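Local coordinates for purine catabolism protein pucG (Bacillus subtilis, PDB 3ISL), which is a pyridoxal-phosphate-dependent aminotransferase that transfers the amino group of (S)-ureidoglycine to glyoxylate in purine catabolism, yielding oxalurate and glycine, at residues E213-A216 with D217-A221; V182-E186 with W187-A191; R130-K134 with V135-I139. All blocks are in the same frame, centred on the assembly; numbering follows the deposited sequence.

Each of these local contacts has a buried apolar pair (Val215 and Ile219; Val184 and Ile189; Ile132 and Pro137) and a more exposed polar rim. Contact 2 lies nearest the centre of the chain; contacts 1 and 3 lie far from the cofactor. Contact 1 lies within one short helix, contact 2 turns into strand 191-193, and contact 3 leads from a helix end into strand 139-143. Both strands belong to the central mixed sheet. Contacts 1 and 2 meet through the salt bridge of Arg214 to Asp190 and Val215 packing on Ala191. Lys138 of contact 3 lies by Val218. Contact 1 brings two acids together, contact 2 packs a lysine chain on an indole, and contact 3 pairs Lys134 with Glu131.

Contact 1: residues E213-A216 with D217-A221; sequences ERVA and DVIAA
Val215 O accepts a backbone hydrogen bond from Ile219 N at 3.2 Å, and the same helical spacing joins Asp217 N to Glu213 O and Ala220 N to Ala216 O, both at 2.8 Å. Ile219 leans back over this turn. Its chi1 of -64° swings CG1 toward the preceding residues, to 3.2 Å from Val215 O, and sets CD1 against Val215 CG1 at 4.0 Å. These two side chains are buried. Val215 packs on Val82 and Ile219 on Ser81, both of helix 71-82, and Ile219 also meets helix 251-257. Helix 213-220 directly follows strand 206-211 of the large mixed sheet, in the class-V aminotransferase fold. Cutting Ile219 back to an alanine removes CG1, CG2 and CD1, and would probably leave Val215 CG1 without this apolar neighbour and open a gap toward helix 251-257. The exposed side of the helix is acidic. Glu213 OE1 and Asp217 OD1 stand 4.0 Å apart, with their carboxylate planes turned 74° against each other; their repulsion may be eased by solvent and by the nearby helix N-terminus. Arg214 reaches away from the turn to form salt bridges with Asp190 and Asp166.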
loop_
_atom_site.group_PDB
_atom_site.type_symbol
_atom_site.label_atom_id
_atom_site.label_comp_id
_atom_site.label_asym_id
_atom_site.label_seq_id
_atom_site.Cartn_x
_atom_site.Cartn_y
_atom_site.Cartn_z
ATOM N N GLU A 213 14.048 20.158 -6.684
ATOM C CA GLU A 213 15.501 19.939 -6.567
ATOM C C GLU A 213 15.996 20.350 -5.165
ATOM O O GLU A 213 16.883 19.696 -4.609
ATOM C CB GLU A 213 16.229 20.680 -7.712
ATOM C CG GLU A 213 17.653 21.188 -7.381
ATOM C CD GLU A 213 18.501 21.773 -8.604
ATOM O OE1 GLU A 213 19.664 21.321 -8.781
ATOM O OE2 GLU A 213 18.018 22.676 -9.358
ATOM N N ARG A 214 15.375 21.379 -4.564
ATOM C CA ARG A 214 15.634 21.687 -3.127
ATOM C C ARG A 214 15.415 20.458 -2.247
ATOM O O ARG A 214 16.291 20.096 -1.459
ATOM C CB ARG A 214 14.792 22.864 -2.605
ATOM C CG ARG A 214 15.047 24.187 -3.336
ATOM C CD ARG A 214 15.129 25.385 -2.355
ATOM N NE ARG A 214 13.828 25.592 -1.808
ATOM C CZ ARG A 214 13.531 25.887 -0.561
ATOM N NH1 ARG A 214 14.450 26.132 0.332
ATOM N NH2 ARG A 214 12.249 25.986 -0.245
ATOM N N VAL A 215 14.249 19.820 -2.396
ATOM C CA VAL A 215 13.946 18.546 -1.682
ATOM C C VAL A 215 14.886 17.393 -2.079
ATOM O O VAL A 215 15.412 16.693 -1.205
ATOM C CB VAL A 215 12.477 18.117 -1.761
ATOM C CG1 VAL A 215 12.239 16.827 -0.929
ATOM C CG2 VAL A 215 11.608 19.205 -1.190
ATOM N N ALA A 216 15.153 17.263 -3.373
ATOM C CA ALA A 216 15.946 16.130 -3.869
ATOM C C ALA A 216 17.406 16.225 -3.370
ATOM O O ALA A 216 17.967 15.233 -2.927
ATOM C CB ALA A 216 15.878 15.988 -5.447
ATOM N N ASP A 217 17.997 17.422 -3.379
ATOM C CA ASP A 217 19.374 17.562 -2.832
ATOM C C ASP A 217 19.515 17.184 -1.335
ATOM O O ASP A 217 20.542 16.627 -0.941
ATOM C CB ASP A 217 19.923 18.970 -3.092
ATOM C CG ASP A 217 20.048 19.262 -4.577
ATOM O OD1 ASP A 217 20.214 20.414 -4.928
ATOM O OD2 ASP A 217 19.907 18.324 -5.395
ATOM N N VAL A 218 18.521 17.504 -0.504
ATOM C CA VAL A 218 18.550 17.090 0.899
ATOM C C VAL A 218 18.457 15.552 0.994
ATOM O O VAL A 218 19.111 14.960 1.821
ATOM C CB VAL A 218 17.392 17.733 1.690
ATOM C CG1 VAL A 218 17.204 17.037 3.056
ATOM C CG2 VAL A 218 17.597 19.221 1.841
ATOM N N ILE A 219 17.673 14.916 0.111
ATOM C CA ILE A 219 17.516 13.472 0.109
ATOM C C ILE A 219 18.840 12.846 -0.360
ATOM O O ILE A 219 19.306 11.858 0.189
ATOM C CB ILE A 219 16.370 13.088 -0.829
ATOM C CG1 ILE A 219 15.019 13.641 -0.323
ATOM C CG2 ILE A 219 16.317 11.603 -1.017
ATOM C CD1 ILE A 219 13.840 13.162 -1.134
ATOM N N ALA A 220 19.458 13.445 -1.369
ATOM C CA ALA A 220 20.720 12.922 -1.863
ATOM C C ALA A 220 21.788 12.976 -0.786
ATOM O O ALA A 220 22.617 12.059 -0.702
ATOM C CB ALA A 220 21.167 13.672 -3.105
ATOM N N ALA A 221 21.793 14.024 0.041
ATOM C CA ALA A 221 22.823 14.113 1.110
ATOM C C ALA A 221 22.724 12.956 2.141
ATOM O O ALA A 221 23.528 12.879 3.082
ATOM C CB ALA A 221 22.812 15.472 1.785
#

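Contact 2: residues V182-E186 with W187-A191; sequences VKVDE and WKIDA
Lys183 lies across one face of the Trp187 indole. Its CB sits 3.9 Å from the centroid of the five-membered ring, almost on the ring normal, in a CH-pi contact. CG and CD continue over the indole, with CD 3.8 Å from Trp187 NE1. With CG anti to the carbonyl carbon (chi1 -64°), Trp187 folds its indole back against Val182 and Lys183. The main chain at Lys183 N and Val182 C covers the same face. His144 also meets the indole, with the ring planes at about 75°. Beyond the ring, Lys183 NZ makes a salt bridge to Glu186 OE2 at 3.5 Å. Deeper in the fold, Val184 CB and Ile189 CB are 3.8 Å apart, and Ile189 continues onto Phe169 and Val171 of strand 168-172.

Trp187 N bonds to Lys183 O at 3.0 Å, closing one helix-like turn. Lys188 takes positive phi (58°), Ile189 N reaches back to Val184 O at 3.0 Å, and Lys188 N bonds to Asp185 O at 3.1 Å. This is a Schellman motif enclosing a type I turn, and Val184 and Ile189 form its usual apolar pair. The Asp185 carboxylate is hydrogen-bonded to Thr59 OG1 and to the backbone N of Lys60. The chemistry thus divides by side: buried aliphatic groups close the turn toward the sheet, while the lysine lays its methylene groups on the indole and carries its charge onward to a carboxylate.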
loop_
_atom_site.group_PDB
_atom_site.type_symbol
_atom_site.label_atom_id
_atom_site.label_comp_id
_atom_site.label_asym_id
_atom_site.label_seq_id
_atom_site.Cartn_x
_atom_site.Cartn_y
_atom_site.Cartn_z
ATOM N N VAL A 182 -4.628 23.109 -6.643
ATOM C CA VAL A 182 -3.310 23.039 -6.007
ATOM C C VAL A 182 -2.214 23.434 -6.979
ATOM O O VAL A 182 -2.137 22.912 -8.057
ATOM C CB VAL A 182 -3.049 21.820 -5.029
ATOM C CG1 VAL A 182 -4.186 20.886 -4.841
ATOM C CG2 VAL A 182 -1.606 21.236 -4.973
ATOM N N LYS A 183 -1.402 24.415 -6.621
ATOM C CA LYS A 183 -0.494 24.894 -7.634
ATOM C C LYS A 183 0.887 24.811 -7.024
ATOM O O LYS A 183 1.322 25.743 -6.359
ATOM C CB LYS A 183 -0.907 26.338 -8.078
ATOM C CG LYS A 183 -2.364 26.493 -8.568
ATOM C CD LYS A 183 -2.661 28.053 -8.754
ATOM C CE LYS A 183 -3.466 28.383 -10.038
ATOM N NZ LYS A 183 -3.680 29.976 -10.193
ATOM N N VAL A 184 1.570 23.682 -7.189
ATOM C CA VAL A 184 2.812 23.581 -6.500
ATOM C C VAL A 184 3.924 24.518 -6.949
ATOM O O VAL A 184 4.645 25.028 -6.076
ATOM C CB VAL A 184 3.339 22.121 -6.103
ATOM C CG1 VAL A 184 2.229 21.054 -5.800
ATOM C CG2 VAL A 184 4.587 21.674 -6.862
ATOM N N ASP A 185 4.111 24.730 -8.255
ATOM C CA ASP A 185 5.114 25.728 -8.674
ATOM C C ASP A 185 4.758 27.136 -8.262
ATOM O O ASP A 185 5.578 27.825 -7.615
ATOM C CB ASP A 185 5.454 25.654 -10.168
ATOM C CG ASP A 185 6.220 24.370 -10.494
ATOM O OD1 ASP A 185 6.485 23.604 -9.552
ATOM O OD2 ASP A 185 6.528 24.102 -11.653
ATOM N N GLU A 186 3.534 27.536 -8.580
ATOM C CA GLU A 186 3.106 28.898 -8.282
ATOM C C GLU A 186 3.146 29.235 -6.787
ATOM O O GLU A 186 3.401 30.375 -6.434
ATOM C CB GLU A 186 1.695 29.156 -8.806
ATOM C CG GLU A 186 1.746 29.804 -10.145
ATOM C CD GLU A 186 0.362 30.250 -10.673
ATOM O OE1 GLU A 186 -0.014 29.731 -11.767
ATOM O OE2 GLU A 186 -0.329 31.072 -9.980
ATOM N N TRP A 187 2.884 28.251 -5.920
ATOM C CA TRP A 187 2.791 28.545 -4.497
ATOM C C TRP A 187 4.096 28.241 -3.780
ATOM O O TRP A 187 4.152 28.288 -2.557
ATOM C CB TRP A 187 1.616 27.775 -3.886
ATOM C CG TRP A 187 0.291 28.194 -4.422
ATOM C CD1 TRP A 187 0.002 29.311 -5.165
ATOM C CD2 TRP A 187 -0.954 27.512 -4.228
ATOM N NE1 TRP A 187 -1.328 29.363 -5.431
ATOM C CE2 TRP A 187 -1.948 28.279 -4.868
ATOM C CE3 TRP A 187 -1.313 26.327 -3.584
ATOM C CZ2 TRP A 187 -3.321 27.881 -4.922
ATOM C CZ3 TRP A 187 -2.679 25.933 -3.611
ATOM C CH2 TRP A 187 -3.663 26.737 -4.268
ATOM N N LYS A 188 5.134 27.882 -4.551
ATOM C CA LYS A 188 6.455 27.637 -4.041
ATOM C C LYS A 188 6.373 26.537 -2.983
ATOM O O LYS A 188 6.968 26.630 -1.906
ATOM C CB LYS A 188 7.079 28.914 -3.424
ATOM C CG LYS A 188 7.152 30.166 -4.351
ATOM C CD LYS A 188 7.895 29.968 -5.647
ATOM C CE LYS A 188 8.562 31.271 -6.135
ATOM N NZ LYS A 188 7.568 32.358 -6.157
ATOM N N ILE A 189 5.607 25.516 -3.296
ATOM C CA ILE A 189 5.604 24.288 -2.505
ATOM C C ILE A 189 6.777 23.426 -2.947
ATOM O O ILE A 189 6.980 23.159 -4.170
ATOM C CB ILE A 189 4.248 23.534 -2.678
ATOM C CG1 ILE A 189 3.093 24.409 -2.178
ATOM C CG2 ILE A 189 4.295 22.093 -2.066
ATOM C CD1 ILE A 189 1.629 23.745 -2.427
ATOM N N ASP A 190 7.556 23.002 -1.959
ATOM C CA ASP A 190 8.717 22.163 -2.211
ATOM C C ASP A 190 8.407 20.669 -2.312
ATOM O O ASP A 190 9.050 19.947 -3.084
ATOM C CB ASP A 190 9.792 22.434 -1.145
ATOM C CG ASP A 190 10.237 23.880 -1.111
ATOM O OD1 ASP A 190 10.885 24.291 -2.107
ATOM O OD2 ASP A 190 9.958 24.584 -0.085
ATOM N N ALA A 191 7.473 20.187 -1.499
ATOM C CA ALA A 191 6.973 18.858 -1.621
ATOM C C ALA A 191 5.502 18.846 -1.321
ATOM O O ALA A 191 5.025 19.574 -0.385
ATOM C CB ALA A 191 7.759 17.850 -0.669
#

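Contact 3: residues R130-K134 with V135-I139; sequences REIKK and VKPKI
Val135 packs over the carbonyl of Glu131 in the last turn of helix 125-135. Val135 N bonds to Glu131 O at 2.7 Å, and the CG2 methyl of Val135 lies 3.4 Å from the same oxygen. One residue on, Lys136 N bonds to Ile132 O at 2.8 Å. Pro137 CD then packs 3.5 Å from Ile132 O, and Ile132 CG2 faces the same CD. Lys136 is where the chain leaves the helix, with positive phi (54°). Pro137 follows and has no N-H, so the helical bonding cannot run on through it.

Further out, Lys136 folds back over the last turn. Its CD comes to 3.3 Å from Lys133 O, and one water bridges the end: it donates to Lys133 O and accepts from Lys136 NZ, each at 2.9 Å. Lys134 NZ meets Glu131 OE1 on the syn side at 2.9 Å, in a salt bridge along the helix. Part of this surface also touches a crystal neighbour, which may influence how the lysine chains lie. Beneath, Glu131, Ile132 and Pro137 touch Leu90 of strand 88-93, and Val135 touches His113 of strand 111-116. This is the helix-to-strand turn of an alpha/beta layer, feeding strand 139-143. The lysines at this helix end lie where the helix dipole is negative, so their charges would probably be favourable there.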
loop_
_atom_site.group_PDB
_atom_site.type_symbol
_atom_site.label_atom_id
_atom_site.label_comp_id
_atom_site.label_asym_id
_atom_site.label_seq_id
_atom_site.Cartn_x
_atom_site.Cartn_y
_atom_site.Cartn_z
ATOM N N ARG A 130 5.664 35.354 10.253
ATOM C CA ARG A 130 6.434 35.822 11.430
ATOM C C ARG A 130 7.144 34.665 12.236
ATOM O O ARG A 130 8.319 34.823 12.655
ATOM C CB ARG A 130 5.528 36.665 12.310
ATOM C CG ARG A 130 6.153 37.263 13.522
ATOM C CD ARG A 130 6.500 38.721 13.239
ATOM N NE ARG A 130 6.519 39.475 14.477
ATOM C CZ ARG A 130 7.582 40.099 14.956
ATOM N NH1 ARG A 130 8.737 40.100 14.276
ATOM N NH2 ARG A 130 7.451 40.748 16.098
ATOM N N GLU A 131 6.464 33.527 12.430
ATOM C CA GLU A 131 7.100 32.366 13.094
ATOM C C GLU A 131 8.169 31.741 12.278
ATOM O O GLU A 131 9.155 31.262 12.841
ATOM C CB GLU A 131 6.106 31.276 13.487
ATOM C CG GLU A 131 5.166 31.821 14.525
ATOM C CD GLU A 131 5.837 32.023 15.883
ATOM O OE1 GLU A 131 6.594 31.147 16.324
ATOM O OE2 GLU A 131 5.543 33.043 16.522
ATOM N N ILE A 132 7.975 31.696 10.972
ATOM C CA ILE A 132 9.005 31.260 10.073
ATOM C C ILE A 132 10.265 32.101 10.300
ATOM O O ILE A 132 11.338 31.538 10.497
ATOM C CB ILE A 132 8.552 31.237 8.581
ATOM C CG1 ILE A 132 7.366 30.220 8.382
ATOM C CG2 ILE A 132 9.761 30.864 7.648
ATOM C CD1 ILE A 132 6.788 30.261 6.960
ATOM N N LYS A 133 10.126 33.436 10.331
ATOM C CA LYS A 133 11.291 34.297 10.411
ATOM C C LYS A 133 11.995 34.137 11.757
ATOM O O LYS A 133 13.198 34.195 11.864
ATOM C CB LYS A 133 10.955 35.762 10.102
ATOM C CG LYS A 133 10.750 36.077 8.588
ATOM C CD LYS A 133 10.022 37.455 8.370
ATOM C CE LYS A 133 8.533 37.442 9.074
ATOM N NZ LYS A 133 7.495 38.661 9.061
ATOM N N LYS A 134 11.206 33.891 12.776
ATOM C CA LYS A 134 11.655 33.755 14.103
ATOM C C LYS A 134 12.309 32.384 14.348
ATOM O O LYS A 134 13.365 32.306 14.954
ATOM C CB LYS A 134 10.448 33.921 15.001
ATOM C CG LYS A 134 10.735 33.803 16.466
ATOM C CD LYS A 134 9.456 33.909 17.237
ATOM C CE LYS A 134 9.503 32.970 18.414
ATOM N NZ LYS A 134 8.103 32.430 18.492
ATOM N N VAL A 135 11.672 31.307 13.911
ATOM C CA VAL A 135 12.167 29.988 14.248
ATOM C C VAL A 135 13.279 29.553 13.269
ATOM O O VAL A 135 14.197 28.788 13.639
ATOM C CB VAL A 135 10.988 28.960 14.298
ATOM C CG1 VAL A 135 11.487 27.528 14.459
ATOM C CG2 VAL A 135 10.036 29.350 15.463
ATOM N N LYS A 136 13.185 30.028 12.023
ATOM C CA LYS A 136 14.122 29.630 10.970
ATOM C C LYS A 136 14.163 28.135 10.857
ATOM O O LYS A 136 15.218 27.511 11.101
ATOM C CB LYS A 136 15.538 30.157 11.301
ATOM C CG LYS A 136 15.934 31.321 10.408
ATOM C CD LYS A 136 16.063 32.604 11.179
ATOM C CE LYS A 136 17.312 32.569 12.055
ATOM N NZ LYS A 136 17.508 33.915 12.664
ATOM N N PRO A 137 12.998 27.520 10.550
ATOM C CA PRO A 137 12.970 26.059 10.522
ATOM C C PRO A 137 13.613 25.503 9.247
ATOM O O PRO A 137 13.582 26.149 8.179
ATOM C CB PRO A 137 11.462 25.768 10.539
ATOM C CG PRO A 137 10.912 26.860 9.731
ATOM C CD PRO A 137 11.701 28.093 10.169
ATOM N N LYS A 138 14.178 24.312 9.317
ATOM C CA LYS A 138 14.550 23.619 8.073
ATOM C C LYS A 138 13.254 23.341 7.246
ATOM O O LYS A 138 13.232 23.406 5.998
ATOM C CB LYS A 138 15.334 22.309 8.392
ATOM C CG LYS A 138 15.637 21.444 7.192
ATOM C CD LYS A 138 16.441 20.164 7.580
ATOM C CE LYS A 138 16.885 19.379 6.381
ATOM N NZ LYS A 138 17.563 18.114 6.804
ATOM N N ILE A 139 12.173 23.064 7.953
ATOM C CA ILE A 139 10.963 22.568 7.301
ATOM C C ILE A 139 9.712 23.236 7.871
ATOM O O ILE A 139 9.568 23.380 9.118
ATOM C CB ILE A 139 10.767 21.049 7.542
ATOM C CG1 ILE A 139 11.956 20.288 6.956
ATOM C CG2 ILE A 139 9.355 20.550 6.961
ATOM C CD1 ILE A 139 12.177 19.032 7.582
HETATM O O HOH W 1 15.107 34.637 14.048
#